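Local coordinates for protein EpsJ (PDB 2RET) that is a pseudopilin of the type 2 secretion system that pairs with the pseudopilin EpsI and probably helps build the pseudopilus that drives protein export, at residues L52-Y57 with E124-F129; L143-A148 with L166-N171; T15-E20 with L118-E123. All coordinates share one frame; numbering follows the deposited sequence.

Interaction 1: residues L52-Y57 with E124-F129; sequences LHWADY and ELNVRF
W54 carries most of this contact: its indole reaches from strand 49-56, in the six-strand sheet, onto the L125, V127 and F129 side of strand 122-130, in the four-strand sheet. The two short strand segments approach to 9.1 Å with 134° between their N-to-C directions, which is the spacing of stacked sheets and not of neighbouring strands.

Aromatic contacts come first. The edge of the F129 ring is turned toward the face of the five-membered ring of W54, with centroids 5.2 Å apart and planes at 74°, a T-shaped (edge-to-face) pair. F129 CE1 comes within 3.7 Å of W54 CD1. With CG of W54 anti to its own backbone N, the indole extends toward the opposing strand.

A CH-pi contact covers the benzo half of the same indole: V127 CB sits 3.8 Å from the centroid of its six-membered ring, 11° off the ring normal. V127 N stands over the same face, 3.4 Å from W54 CH2, whereas L125 O comes in at the edge, near the ring plane.

Aliphatic packing completes the contact. L52 CD1 touches F129 CE2 at 3.9 Å as the two side chains run past each other in opposite directions, while L125 CD2 reaches W54 CZ3 at 4.1 Å. The polar corner of the indole is engaged elsewhere, through a weak hydrogen bond from W54 NE1 to N137 O.

V127 CB and the F129 edge thus cover one and the same indole face; with L125 O at the rim, they define its tilt without a polar bond between the segments.

Interaction 2: residues L143-A148 with L166-N171; sequences LTLPAA and LTPEGN
T167 and P146 meet where two antiparallel loop segments, their end-to-end directions 166° apart, run on beyond the ends of strands 148-155 and 159-166 of the four-strand antiparallel sheet. At the sheet end, A148 and L166 form a non-hydrogen-bonded antiparallel pair, and A148 CB packs on L166 CD2 at 3.7 Å. Next to it T167 N donates to A147 O over 3.2 Å.

The T167 rotamer sets OG1 between the backbone N and the carbonyl carbon (chi1 59°), which points it at P146 O; the modelled 2.4 Å between T167 OG1 and P146 O is too short to be taken at face value, so the length of this bond is doubtful. CG2 takes the place beside the backbone N. L145 crosses this threonine at a slant, and its CD1 reaches P168 CD at 4.2 Å.

Farther along, T144 swings OG1 anti to its own N (chi1 -168°), which brings the hydroxyl within 3.1 Å of G170 O. Its side chain runs beside that of N171, both pointing the same way. L145 continues beyond the contact onto L52, and A147 and L166 pack against L30 and M29 of the EpsI chain, so this region also borders the partner pseudopilin.

Between the loops, one water accepts from L145 N and donates to both P168 O and G170 O, the latter at 2.6 Å.

Interaction 3: residues T15-E20 with L118-E123; sequences TARLNE and LLSDVE
R17 and E20, one helical turn apart on the long N-terminal helix 10-32, both reach S120 at the turn between strands 114-119 and 122-130. This is the helix-on-sheet packing of the pilin-like fold, and just before the turn L118 and L119 both face L97 in a classic beta bulge.

The guanidinium of R17 meets S120 end-on: NH1 and NH2 both donate to S120 O, at 3.0 and 3.2 Å, from the same face of the carbonyl plane. The carbonyl oxygen lies close to the guanidinium plane. A bend at chi2 (58°) in the arginine chain helps bring the group there, while R17 NE is held from outside by a salt bridge to D157.

E20 approaches the same residue with an extended chain, CG anti to its backbone N. The two carboxylate oxygens have different partners. OE2 accepts from S120 N at 3.0 Å in an almost straight bond (170°), the donor standing 42° out of the carboxylate plane, and S120 OG lies 3.1 Å from the same oxygen. OE1 takes the salt bridge from R17 NH1 at 2.9 Å, likewise from above the plane, so the arginine probably offsets the carboxylate's charge and steadies its rotation.

L119 crosses E20 at an angle and sets CD1 over the carboxylate face, 3.8 Å from E20 CD, on the side from which S120 N and R17 NH1 also come; the same L119 CD1 is 3.7 Å from R17 NH1.

Interaction 1 is the buried one and joins the two sheets through rings and aliphatic groups; interactions 2 and 3 are partly buried and depend much more on polar bonds. Interactions 1 and 3 share strand 122-130, whose first residues follow the turn gripped by the helix and whose later ones face the other sheet. Interaction 2 extends the packing of interaction 1 outward, since P146 CG touches F129 CD2 at 4.0 Å. By contrast, interactions 2 and 3 lie on opposite sides of the chain's centre, nearest atoms about 17 Å apart: loop backbone and water dominate one, charged helix side chains the other.

Interaction 1: residues L52-Y57 with E124-F129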
ATOM      1  N   LEU B  52      21.058  10.421  -7.056  1.00 19.14           N
ATOM      2  CA  LEU B  52      21.986   9.480  -7.729  1.00 19.10           C
ATOM      3  C   LEU B  52      23.358  10.144  -7.854  1.00 17.69           C
ATOM      4  O   LEU B  52      23.461  11.257  -8.349  1.00 18.28           O
ATOM      5  CB  LEU B  52      21.545   9.080  -9.148  1.00 19.65           C
ATOM      6  CG  LEU B  52      20.299   8.208  -9.408  1.00 22.55           C
ATOM      7  CD1 LEU B  52      19.739   8.495 -10.816  1.00 23.97           C
ATOM      8  CD2 LEU B  52      20.583   6.737  -9.254  1.00 26.21           C
ATOM      9  N   HIS B  53      24.391   9.444  -7.399  1.00 15.86           N
ATOM     10  CA  HIS B  53      25.749   9.923  -7.478  1.00 15.17           C
ATOM     11  C   HIS B  53      26.406   9.115  -8.596  1.00 14.09           C
ATOM     12  O   HIS B  53      26.314   7.909  -8.632  1.00 11.85           O
ATOM     13  CB  HIS B  53      26.506   9.717  -6.145  1.00 14.37           C
ATOM     14  CG  HIS B  53      25.792  10.255  -4.944  1.00 14.68           C
ATOM     15  ND1 HIS B  53      26.120  11.461  -4.350  1.00 16.60           N
ATOM     16  CD2 HIS B  53      24.766   9.746  -4.224  1.00 13.87           C
ATOM     17  CE1 HIS B  53      25.329  11.658  -3.314  1.00 17.16           C
ATOM     18  NE2 HIS B  53      24.501  10.630  -3.216  1.00 15.50           N
ATOM     19  N   TRP B  54      27.060   9.823  -9.494  1.00 13.73           N
ATOM     20  CA  TRP B  54      27.575   9.256 -10.737  1.00 14.48           C
ATOM     21  C   TRP B  54      28.751  10.118 -11.204  1.00 14.46           C
ATOM     22  O   TRP B  54      28.561  11.232 -11.671  1.00 14.77           O
ATOM     23  CB  TRP B  54      26.497   9.194 -11.824  1.00 13.45           C
ATOM     24  CG  TRP B  54      27.029   8.777 -13.192  1.00 12.51           C
ATOM     25  CD1 TRP B  54      27.024   9.533 -14.350  1.00 13.67           C
ATOM     26  CD2 TRP B  54      27.611   7.525 -13.546  1.00  9.34           C
ATOM     27  NE1 TRP B  54      27.578   8.818 -15.388  1.00 11.93           N
ATOM     28  CE2 TRP B  54      27.945   7.585 -14.920  1.00 10.34           C
ATOM     29  CE3 TRP B  54      27.905   6.364 -12.837  1.00 13.11           C
ATOM     30  CZ2 TRP B  54      28.557   6.541 -15.577  1.00 11.79           C
ATOM     31  CZ3 TRP B  54      28.484   5.318 -13.490  1.00 13.46           C
ATOM     32  CH2 TRP B  54      28.807   5.402 -14.851  1.00 13.62           C
ATOM     33  N   ALA B  55      29.964   9.614 -11.027  1.00 15.13           N
ATOM     34  CA  ALA B  55      31.161  10.417 -11.358  1.00 15.34           C
ATOM     35  C   ALA B  55      32.359   9.539 -11.517  1.00 14.97           C
ATOM     36  O   ALA B  55      32.408   8.444 -10.972  1.00 15.41           O
ATOM     37  CB  ALA B  55      31.431  11.486 -10.285  1.00 15.12           C
ATOM     38  N   ASP B  56      33.324  10.026 -12.291  1.00 15.64           N
ATOM     39  CA  ASP B  56      34.642   9.412 -12.368  1.00 15.13           C
ATOM     40  C   ASP B  56      35.219   9.336 -10.964  1.00 15.16           C
ATOM     41  O   ASP B  56      35.104  10.286 -10.188  1.00 15.45           O
ATOM     42  CB  ASP B  56      35.563  10.227 -13.265  1.00 15.50           C
ATOM     43  CG  ASP B  56      35.362   9.934 -14.747  1.00 15.50           C
ATOM     44  OD1 ASP B  56      34.912   8.841 -15.150  1.00 17.92           O
ATOM     45  OD2 ASP B  56      35.656  10.817 -15.540  1.00 21.85           O
ATOM     46  N   TYR B  57      35.806   8.191 -10.630  1.00 14.61           N
ATOM     47  CA  TYR B  57      36.517   8.013  -9.369  1.00 14.58           C
ATOM     48  C   TYR B  57      35.616   8.023  -8.102  1.00 15.06           C
ATOM     49  O   TYR B  57      36.140   7.956  -6.998  1.00 13.85           O
ATOM     50  CB  TYR B  57      37.698   8.990  -9.256  1.00 13.72           C
ATOM     51  CG  TYR B  57      38.374   9.229 -10.588  1.00 14.24           C
ATOM     52  CD1 TYR B  57      38.543  10.522 -11.083  1.00 15.02           C
ATOM     53  CD2 TYR B  57      38.802   8.169 -11.384  1.00 13.85           C
ATOM     54  CE1 TYR B  57      39.141  10.755 -12.329  1.00 14.36           C
ATOM     55  CE2 TYR B  57      39.386   8.396 -12.634  1.00 12.36           C
ATOM     56  CZ  TYR B  57      39.551   9.695 -13.094  1.00 13.42           C
ATOM     57  OH  TYR B  57      40.114   9.936 -14.320  1.00 12.48           O
ATOM     58  N   GLU B 124      34.882  -1.625 -17.760  1.00 17.53           N
ATOM     59  CA  GLU B 124      34.176  -0.354 -17.711  1.00 17.18           C
ATOM     60  C   GLU B 124      32.804  -0.594 -17.128  1.00 16.24           C
ATOM     61  O   GLU B 124      32.254  -1.702 -17.226  1.00 14.91           O
ATOM     62  CB  GLU B 124      34.067   0.273 -19.119  1.00 18.28           C
ATOM     63  CG  GLU B 124      33.692   1.755 -19.095  1.00 22.47           C
ATOM     64  CD  GLU B 124      33.537   2.378 -20.476  1.00 27.65           C
ATOM     65  OE1 GLU B 124      34.352   2.064 -21.391  1.00 28.74           O
ATOM     66  OE2 GLU B 124      32.602   3.211 -20.638  1.00 31.49           O
ATOM     67  N   LEU B 125      32.344   0.455 -16.450  1.00 15.05           N
ATOM     68  CA  LEU B 125      31.012   0.682 -16.001  1.00 14.55           C
ATOM     69  C   LEU B 125      30.532   1.979 -16.659  1.00 13.56           C
ATOM     70  O   LEU B 125      31.138   2.996 -16.484  1.00 12.76           O
ATOM     71  CB  LEU B 125      31.004   0.834 -14.462  1.00 14.93           C
ATOM     72  CG  LEU B 125      29.693   1.297 -13.799  1.00 15.72           C
ATOM     73  CD1 LEU B 125      28.599   0.277 -14.035  1.00 11.14           C
ATOM     74  CD2 LEU B 125      29.865   1.609 -12.291  1.00 15.03           C
ATOM     75  N   ASN B 126      29.444   1.911 -17.410  1.00 13.65           N
ATOM     76  CA  ASN B 126      28.765   3.091 -17.921  1.00 14.82           C
ATOM     77  C   ASN B 126      27.248   3.085 -17.651  1.00 14.26           C
ATOM     78  O   ASN B 126      26.576   2.104 -17.871  1.00 14.96           O
ATOM     79  CB  ASN B 126      28.988   3.233 -19.416  1.00 15.39           C
ATOM     80  CG  ASN B 126      28.569   4.606 -19.932  1.00 19.14           C
ATOM     81  OD1 ASN B 126      28.966   5.658 -19.395  1.00 20.91           O
ATOM     82  ND2 ASN B 126      27.749   4.601 -20.966  1.00 24.14           N
ATOM     83  N   VAL B 127      26.728   4.215 -17.218  1.00 13.63           N
ATOM     84  CA  VAL B 127      25.327   4.356 -16.856  1.00 13.57           C
ATOM     85  C   VAL B 127      24.742   5.548 -17.583  1.00 13.24           C
ATOM     86  O   VAL B 127      25.385   6.594 -17.692  1.00 12.58           O
ATOM     87  CB  VAL B 127      25.130   4.493 -15.329  1.00 13.86           C
ATOM     88  CG1 VAL B 127      23.631   4.657 -14.999  1.00 15.49           C
ATOM     89  CG2 VAL B 127      25.669   3.227 -14.566  1.00 12.51           C
ATOM     90  N   ARG B 128      23.530   5.357 -18.112  1.00 13.35           N
ATOM     91  CA  ARG B 128      22.777   6.389 -18.801  1.00 12.50           C
ATOM     92  C   ARG B 128      21.401   6.496 -18.194  1.00 11.87           C
ATOM     93  O   ARG B 128      20.874   5.549 -17.658  1.00 11.76           O
ATOM     94  CB  ARG B 128      22.685   6.091 -20.269  1.00 12.73           C
ATOM     95  CG  ARG B 128      23.995   6.283 -20.988  1.00 16.40           C
ATOM     96  CD  ARG B 128      24.060   5.416 -22.206  1.00 19.85           C
ATOM     97  NE  ARG B 128      23.530   6.114 -23.358  1.00 21.43           N
ATOM     98  CZ  ARG B 128      22.544   5.698 -24.153  1.00 23.93           C
ATOM     99  NH1 ARG B 128      21.905   4.536 -23.960  1.00 26.05           N
ATOM    100  NH2 ARG B 128      22.187   6.480 -25.169  1.00 24.05           N
ATOM    101  N   PHE B 129      20.836   7.689 -18.277  1.00 11.53           N
ATOM    102  CA  PHE B 129      19.644   8.045 -17.569  1.00 11.27           C
ATOM    103  C   PHE B 129      18.649   8.551 -18.585  1.00 11.38           C
ATOM    104  O   PHE B 129      18.972   9.415 -19.420  1.00 11.56           O
ATOM    105  CB  PHE B 129      19.984   9.131 -16.551  1.00 11.70           C
ATOM    106  CG  PHE B 129      21.166   8.792 -15.689  1.00 10.69           C
ATOM    107  CD1 PHE B 129      22.439   9.235 -16.029  1.00 11.84           C
ATOM    108  CD2 PHE B 129      21.010   7.997 -14.562  1.00 12.83           C
ATOM    109  CE1 PHE B 129      23.537   8.928 -15.246  1.00 11.80           C
ATOM    110  CE2 PHE B 129      22.104   7.667 -13.766  1.00 12.54           C
ATOM    111  CZ  PHE B 129      23.370   8.151 -14.098  1.00 13.09           C
TER

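Interaction 2: residues L143-A148 with L166-N171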
ATOM      1  N   LEU B 143      15.378  16.389  -7.431  1.00 16.57           N
ATOM      2  CA  LEU B 143      13.982  16.301  -7.001  1.00 15.81           C
ATOM      3  C   LEU B 143      13.250  15.031  -7.428  1.00 14.89           C
ATOM      4  O   LEU B 143      12.273  14.665  -6.815  1.00 15.11           O
ATOM      5  CB  LEU B 143      13.212  17.533  -7.495  1.00 15.77           C
ATOM      6  CG  LEU B 143      13.753  18.885  -7.012  1.00 15.38           C
ATOM      7  CD1 LEU B 143      12.884  20.037  -7.526  1.00 13.76           C
ATOM      8  CD2 LEU B 143      13.888  18.894  -5.491  1.00 13.65           C
ATOM      9  N   THR B 144      13.719  14.375  -8.480  1.00 14.18           N
ATOM     10  CA  THR B 144      13.052  13.204  -9.049  1.00 13.26           C
ATOM     11  C   THR B 144      14.111  12.273  -9.675  1.00 12.66           C
ATOM     12  O   THR B 144      15.190  12.713 -10.074  1.00 12.65           O
ATOM     13  CB  THR B 144      11.949  13.623 -10.096  1.00 13.37           C
ATOM     14  OG1 THR B 144      11.122  12.496 -10.428  1.00 12.00           O
ATOM     15  CG2 THR B 144      12.579  14.155 -11.388  1.00 13.33           C
ATOM     16  N   LEU B 145      13.815  10.982  -9.737  1.00 12.14           N
ATOM     17  CA  LEU B 145      14.736  10.019 -10.335  1.00 11.65           C
ATOM     18  C   LEU B 145      14.476  10.010 -11.824  1.00 11.71           C
ATOM     19  O   LEU B 145      13.414  10.440 -12.258  1.00 12.12           O
ATOM     20  CB  LEU B 145      14.541   8.611  -9.751  1.00 11.17           C
ATOM     21  CG  LEU B 145      15.063   8.352  -8.315  1.00 10.76           C
ATOM     22  CD1 LEU B 145      14.428   7.114  -7.758  1.00  9.04           C
ATOM     23  CD2 LEU B 145      16.625   8.252  -8.271  1.00  7.47           C
ATOM     24  N   PRO B 146      15.436   9.519 -12.627  1.00 11.09           N
ATOM     25  CA  PRO B 146      15.108   9.293 -14.037  1.00 11.03           C
ATOM     26  C   PRO B 146      14.082   8.162 -14.166  1.00 10.69           C
ATOM     27  O   PRO B 146      14.085   7.250 -13.342  1.00 10.66           O
ATOM     28  CB  PRO B 146      16.461   8.878 -14.648  1.00 10.79           C
ATOM     29  CG  PRO B 146      17.162   8.232 -13.503  1.00 10.31           C
ATOM     30  CD  PRO B 146      16.808   9.097 -12.320  1.00 11.00           C
ATOM     31  N   ALA B 147      13.212   8.219 -15.176  1.00 10.11           N
ATOM     32  CA  ALA B 147      12.188   7.182 -15.383  1.00 10.49           C
ATOM     33  C   ALA B 147      12.825   5.766 -15.568  1.00 10.60           C
ATOM     34  O   ALA B 147      12.227   4.752 -15.216  1.00  9.92           O
ATOM     35  CB  ALA B 147      11.276   7.565 -16.615  1.00  9.67           C
ATOM     36  N   ALA B 148      14.038   5.740 -16.115  1.00 10.84           N
ATOM     37  CA  ALA B 148      14.797   4.512 -16.386  1.00 11.44           C
ATOM     38  C   ALA B 148      16.313   4.773 -16.334  1.00 12.26           C
ATOM     39  O   ALA B 148      16.784   5.889 -16.505  1.00 11.37           O
ATOM     40  CB  ALA B 148      14.413   3.918 -17.737  1.00 11.99           C
ATOM     41  N   LEU B 166      13.594   0.265 -14.484  1.00 13.84           N
ATOM     42  CA  LEU B 166      12.673   1.387 -14.251  1.00 13.62           C
ATOM     43  C   LEU B 166      12.704   1.789 -12.795  1.00 13.49           C
ATOM     44  O   LEU B 166      12.954   0.970 -11.956  1.00 13.35           O
ATOM     45  CB  LEU B 166      11.247   1.046 -14.654  1.00 13.11           C
ATOM     46  CG  LEU B 166      11.010   0.592 -16.100  1.00 13.31           C
ATOM     47  CD1 LEU B 166       9.503   0.626 -16.391  1.00 12.49           C
ATOM     48  CD2 LEU B 166      11.768   1.397 -17.110  1.00 10.81           C
ATOM     49  N   THR B 167      12.514   3.073 -12.512  1.00 14.52           N
ATOM     50  CA  THR B 167      12.557   3.588 -11.157  1.00 14.58           C
ATOM     51  C   THR B 167      11.168   3.862 -10.671  1.00 16.30           C
ATOM     52  O   THR B 167      10.220   3.901 -11.464  1.00 16.61           O
ATOM     53  CB  THR B 167      13.324   4.923 -11.057  1.00 14.97           C
ATOM     54  OG1 THR B 167      12.695   5.891 -11.903  1.00 11.95           O
ATOM     55  CG2 THR B 167      14.815   4.737 -11.381  1.00 11.36           C
ATOM     56  N   PRO B 168      11.017   4.031  -9.351  1.00 18.37           N
ATOM     57  CA  PRO B 168       9.687   4.440  -8.852  1.00 19.17           C
ATOM     58  C   PRO B 168       9.333   5.898  -9.175  1.00 20.17           C
ATOM     59  O   PRO B 168      10.213   6.775  -9.223  1.00 19.22           O
ATOM     60  CB  PRO B 168       9.784   4.217  -7.351  1.00 19.24           C
ATOM     61  CG  PRO B 168      11.252   4.363  -7.038  1.00 19.57           C
ATOM     62  CD  PRO B 168      11.977   3.795  -8.254  1.00 18.67           C
ATOM     63  N   GLU B 169       8.038   6.135  -9.392  1.00 21.48           N
ATOM     64  CA  GLU B 169       7.542   7.482  -9.674  1.00 22.57           C
ATOM     65  C   GLU B 169       7.449   8.265  -8.378  1.00 21.53           C
ATOM     66  O   GLU B 169       7.190   7.689  -7.310  1.00 22.10           O
ATOM     67  CB  GLU B 169       6.197   7.444 -10.410  1.00 23.02           C
ATOM     68  CG  GLU B 169       6.288   6.677 -11.738  1.00 27.17           C
ATOM     69  CD  GLU B 169       5.256   7.138 -12.770  1.00 32.65           C
ATOM     70  OE1 GLU B 169       5.363   8.308 -13.223  1.00 36.01           O
ATOM     71  OE2 GLU B 169       4.351   6.334 -13.125  1.00 35.96           O
ATOM     72  N   GLY B 170       7.692   9.570  -8.481  1.00 20.86           N
ATOM     73  CA  GLY B 170       7.574  10.490  -7.348  1.00 19.84           C
ATOM     74  C   GLY B 170       8.568  11.637  -7.381  1.00 19.14           C
ATOM     75  O   GLY B 170       9.678  11.509  -7.910  1.00 17.94           O
ATOM     76  N   ASN B 171       8.152  12.750  -6.789  1.00 18.91           N
ATOM     77  CA  ASN B 171       8.924  13.978  -6.720  1.00 19.41           C
ATOM     78  C   ASN B 171       9.202  14.331  -5.276  1.00 19.86           C
ATOM     79  O   ASN B 171       8.333  14.176  -4.415  1.00 19.43           O
ATOM     80  CB  ASN B 171       8.135  15.167  -7.280  1.00 19.63           C
ATOM     81  CG  ASN B 171       7.645  14.950  -8.690  1.00 19.41           C
ATOM     82  OD1 ASN B 171       6.487  15.231  -8.995  1.00 21.36           O
ATOM     83  ND2 ASN B 171       8.518  14.496  -9.560  1.00 16.00           N
TER
HETATM   84  O   HOH W   1      11.058   9.566  -9.029  1.00 28.48           O
HETATM   85  O   HOH W   2       9.770   4.591 -14.259  1.00 29.10           O

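Interaction 3: residues T15-E20 with L118-E123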
ATOM      1  N   THR B  15      31.857 -22.447 -17.567  1.00 13.36           N
ATOM      2  CA  THR B  15      30.654 -22.625 -16.779  1.00 12.99           C
ATOM      3  C   THR B  15      30.792 -21.768 -15.530  1.00 11.86           C
ATOM      4  O   THR B  15      29.870 -21.054 -15.200  1.00 11.54           O
ATOM      5  CB  THR B  15      30.381 -24.126 -16.457  1.00 13.67           C
ATOM      6  OG1 THR B  15      30.364 -24.882 -17.681  1.00 15.23           O
ATOM      7  CG2 THR B  15      29.055 -24.305 -15.785  1.00 13.98           C
ATOM      8  N   ALA B  16      31.955 -21.792 -14.875  1.00 10.95           N
ATOM      9  CA  ALA B  16      32.214 -20.970 -13.676  1.00 11.06           C
ATOM     10  C   ALA B  16      32.113 -19.466 -13.928  1.00 11.29           C
ATOM     11  O   ALA B  16      31.658 -18.708 -13.064  1.00 11.29           O
ATOM     12  CB  ALA B  16      33.577 -21.308 -13.057  1.00 10.76           C
ATOM     13  N   ARG B  17      32.538 -19.037 -15.109  1.00 11.25           N
ATOM     14  CA  ARG B  17      32.396 -17.652 -15.531  1.00 11.52           C
ATOM     15  C   ARG B  17      30.920 -17.235 -15.747  1.00 12.33           C
ATOM     16  O   ARG B  17      30.496 -16.151 -15.311  1.00 12.46           O
ATOM     17  CB  ARG B  17      33.233 -17.417 -16.797  1.00 11.08           C
ATOM     18  CG  ARG B  17      33.012 -16.099 -17.479  1.00 10.30           C
ATOM     19  CD  ARG B  17      33.295 -14.960 -16.530  1.00 10.11           C
ATOM     20  NE  ARG B  17      33.566 -13.705 -17.214  1.00  8.30           N
ATOM     21  CZ  ARG B  17      33.817 -12.570 -16.579  1.00  8.04           C
ATOM     22  NH1 ARG B  17      33.809 -12.540 -15.268  1.00  9.16           N
ATOM     23  NH2 ARG B  17      34.089 -11.467 -17.252  1.00  9.56           N
ATOM     24  N   LEU B  18      30.151 -18.072 -16.436  1.00 12.59           N
ATOM     25  CA  LEU B  18      28.731 -17.790 -16.640  1.00 13.22           C
ATOM     26  C   LEU B  18      27.955 -17.807 -15.341  1.00 12.25           C
ATOM     27  O   LEU B  18      27.004 -17.067 -15.201  1.00 12.09           O
ATOM     28  CB  LEU B  18      28.065 -18.795 -17.595  1.00 13.97           C
ATOM     29  CG  LEU B  18      28.107 -18.542 -19.099  1.00 15.54           C
ATOM     30  CD1 LEU B  18      27.266 -19.629 -19.782  1.00 15.77           C
ATOM     31  CD2 LEU B  18      27.642 -17.143 -19.498  1.00 14.37           C
ATOM     32  N   ASN B  19      28.329 -18.700 -14.433  1.00 12.49           N
ATOM     33  CA  ASN B  19      27.790 -18.748 -13.075  1.00 12.55           C
ATOM     34  C   ASN B  19      28.102 -17.474 -12.267  1.00 12.97           C
ATOM     35  O   ASN B  19      27.257 -16.949 -11.552  1.00 13.34           O
ATOM     36  CB  ASN B  19      28.359 -19.948 -12.317  1.00 12.94           C
ATOM     37  CG  ASN B  19      27.722 -21.304 -12.728  1.00 14.81           C
ATOM     38  OD1 ASN B  19      26.684 -21.370 -13.401  1.00 18.44           O
ATOM     39  ND2 ASN B  19      28.362 -22.384 -12.312  1.00 14.86           N
ATOM     40  N   GLU B  20      29.325 -16.980 -12.397  1.00 13.23           N
ATOM     41  CA  GLU B  20      29.730 -15.724 -11.806  1.00 13.06           C
ATOM     42  C   GLU B  20      28.873 -14.569 -12.288  1.00 13.04           C
ATOM     43  O   GLU B  20      28.428 -13.734 -11.485  1.00 12.33           O
ATOM     44  CB  GLU B  20      31.197 -15.454 -12.111  1.00 12.80           C
ATOM     45  CG  GLU B  20      31.794 -14.246 -11.372  1.00 14.26           C
ATOM     46  CD  GLU B  20      33.132 -13.829 -11.949  1.00 15.58           C
ATOM     47  OE1 GLU B  20      33.458 -14.315 -13.039  1.00 17.90           O
ATOM     48  OE2 GLU B  20      33.856 -13.023 -11.329  1.00 16.53           O
ATOM     49  N   LEU B 118      32.097  -8.634  -7.151  1.00 19.90           N
ATOM     50  CA  LEU B 118      30.979  -9.224  -7.857  1.00 19.73           C
ATOM     51  C   LEU B 118      31.359  -9.895  -9.198  1.00 18.93           C
ATOM     52  O   LEU B 118      30.797 -10.946  -9.590  1.00 18.46           O
ATOM     53  CB  LEU B 118      29.943  -8.124  -8.082  1.00 20.13           C
ATOM     54  CG  LEU B 118      28.500  -8.547  -8.262  1.00 21.08           C
ATOM     55  CD1 LEU B 118      28.009  -9.538  -7.137  1.00 21.07           C
ATOM     56  CD2 LEU B 118      27.665  -7.300  -8.273  1.00 22.97           C
ATOM     57  N   LEU B 119      32.292  -9.284  -9.915  1.00 17.86           N
ATOM     58  CA  LEU B 119      32.595  -9.736 -11.265  1.00 17.41           C
ATOM     59  C   LEU B 119      33.985  -9.289 -11.720  1.00 16.23           C
ATOM     60  O   LEU B 119      34.270  -8.112 -11.828  1.00 14.76           O
ATOM     61  CB  LEU B 119      31.496  -9.218 -12.214  1.00 17.68           C
ATOM     62  CG  LEU B 119      31.274  -9.788 -13.598  1.00 17.70           C
ATOM     63  CD1 LEU B 119      30.838 -11.223 -13.543  1.00 15.70           C
ATOM     64  CD2 LEU B 119      30.209  -8.897 -14.273  1.00 16.68           C
ATOM     65  N   SER B 120      34.825 -10.276 -12.004  1.00 15.25           N
ATOM     66  CA  SER B 120      36.175 -10.059 -12.469  1.00 15.45           C
ATOM     67  C   SER B 120      36.174  -9.770 -13.965  1.00 14.37           C
ATOM     68  O   SER B 120      35.187  -9.956 -14.650  1.00 14.23           O
ATOM     69  CB  SER B 120      37.025 -11.292 -12.176  1.00 15.40           C
ATOM     70  OG  SER B 120      36.445 -12.390 -12.856  1.00 17.17           O
ATOM     71  N   ASP B 121      37.276  -9.250 -14.447  1.00 14.60           N
ATOM     72  CA  ASP B 121      37.424  -8.897 -15.858  1.00 15.57           C
ATOM     73  C   ASP B 121      36.297  -8.014 -16.408  1.00 15.24           C
ATOM     74  O   ASP B 121      35.698  -8.311 -17.458  1.00 15.15           O
ATOM     75  CB  ASP B 121      37.608 -10.156 -16.706  1.00 15.86           C
ATOM     76  CG  ASP B 121      38.988 -10.791 -16.531  1.00 17.84           C
ATOM     77  OD1 ASP B 121      39.915 -10.180 -15.935  1.00 18.09           O
ATOM     78  OD2 ASP B 121      39.142 -11.921 -17.017  1.00 21.67           O
ATOM     79  N   VAL B 122      36.039  -6.920 -15.690  1.00 15.28           N
ATOM     80  CA  VAL B 122      35.102  -5.882 -16.124  1.00 15.20           C
ATOM     81  C   VAL B 122      35.950  -4.655 -16.367  1.00 16.15           C
ATOM     82  O   VAL B 122      36.591  -4.179 -15.471  1.00 16.99           O
ATOM     83  CB  VAL B 122      33.996  -5.623 -15.075  1.00 14.78           C
ATOM     84  CG1 VAL B 122      33.166  -4.389 -15.438  1.00 13.18           C
ATOM     85  CG2 VAL B 122      33.081  -6.844 -14.983  1.00 14.41           C
ATOM     86  N   GLU B 123      35.996  -4.168 -17.584  1.00 16.88           N
ATOM     87  CA  GLU B 123      36.848  -3.040 -17.891  1.00 18.17           C
ATOM     88  C   GLU B 123      36.185  -1.713 -17.515  1.00 18.17           C
ATOM     89  O   GLU B 123      36.841  -0.793 -16.990  1.00 19.26           O
ATOM     90  CB  GLU B 123      37.208  -3.054 -19.379  1.00 18.62           C
ATOM     91  CG  GLU B 123      38.176  -4.199 -19.754  1.00 21.25           C
ATOM     92  CD  GLU B 123      38.242  -4.482 -21.244  1.00 24.21           C
ATOM     93  OE1 GLU B 123      37.528  -3.816 -22.027  1.00 26.24           O
ATOM     94  OE2 GLU B 123      39.026  -5.376 -21.632  1.00 27.10           O
TER
HETATM   95  O   HOH W   3      29.460 -12.895  -8.972  1.00 40.35           O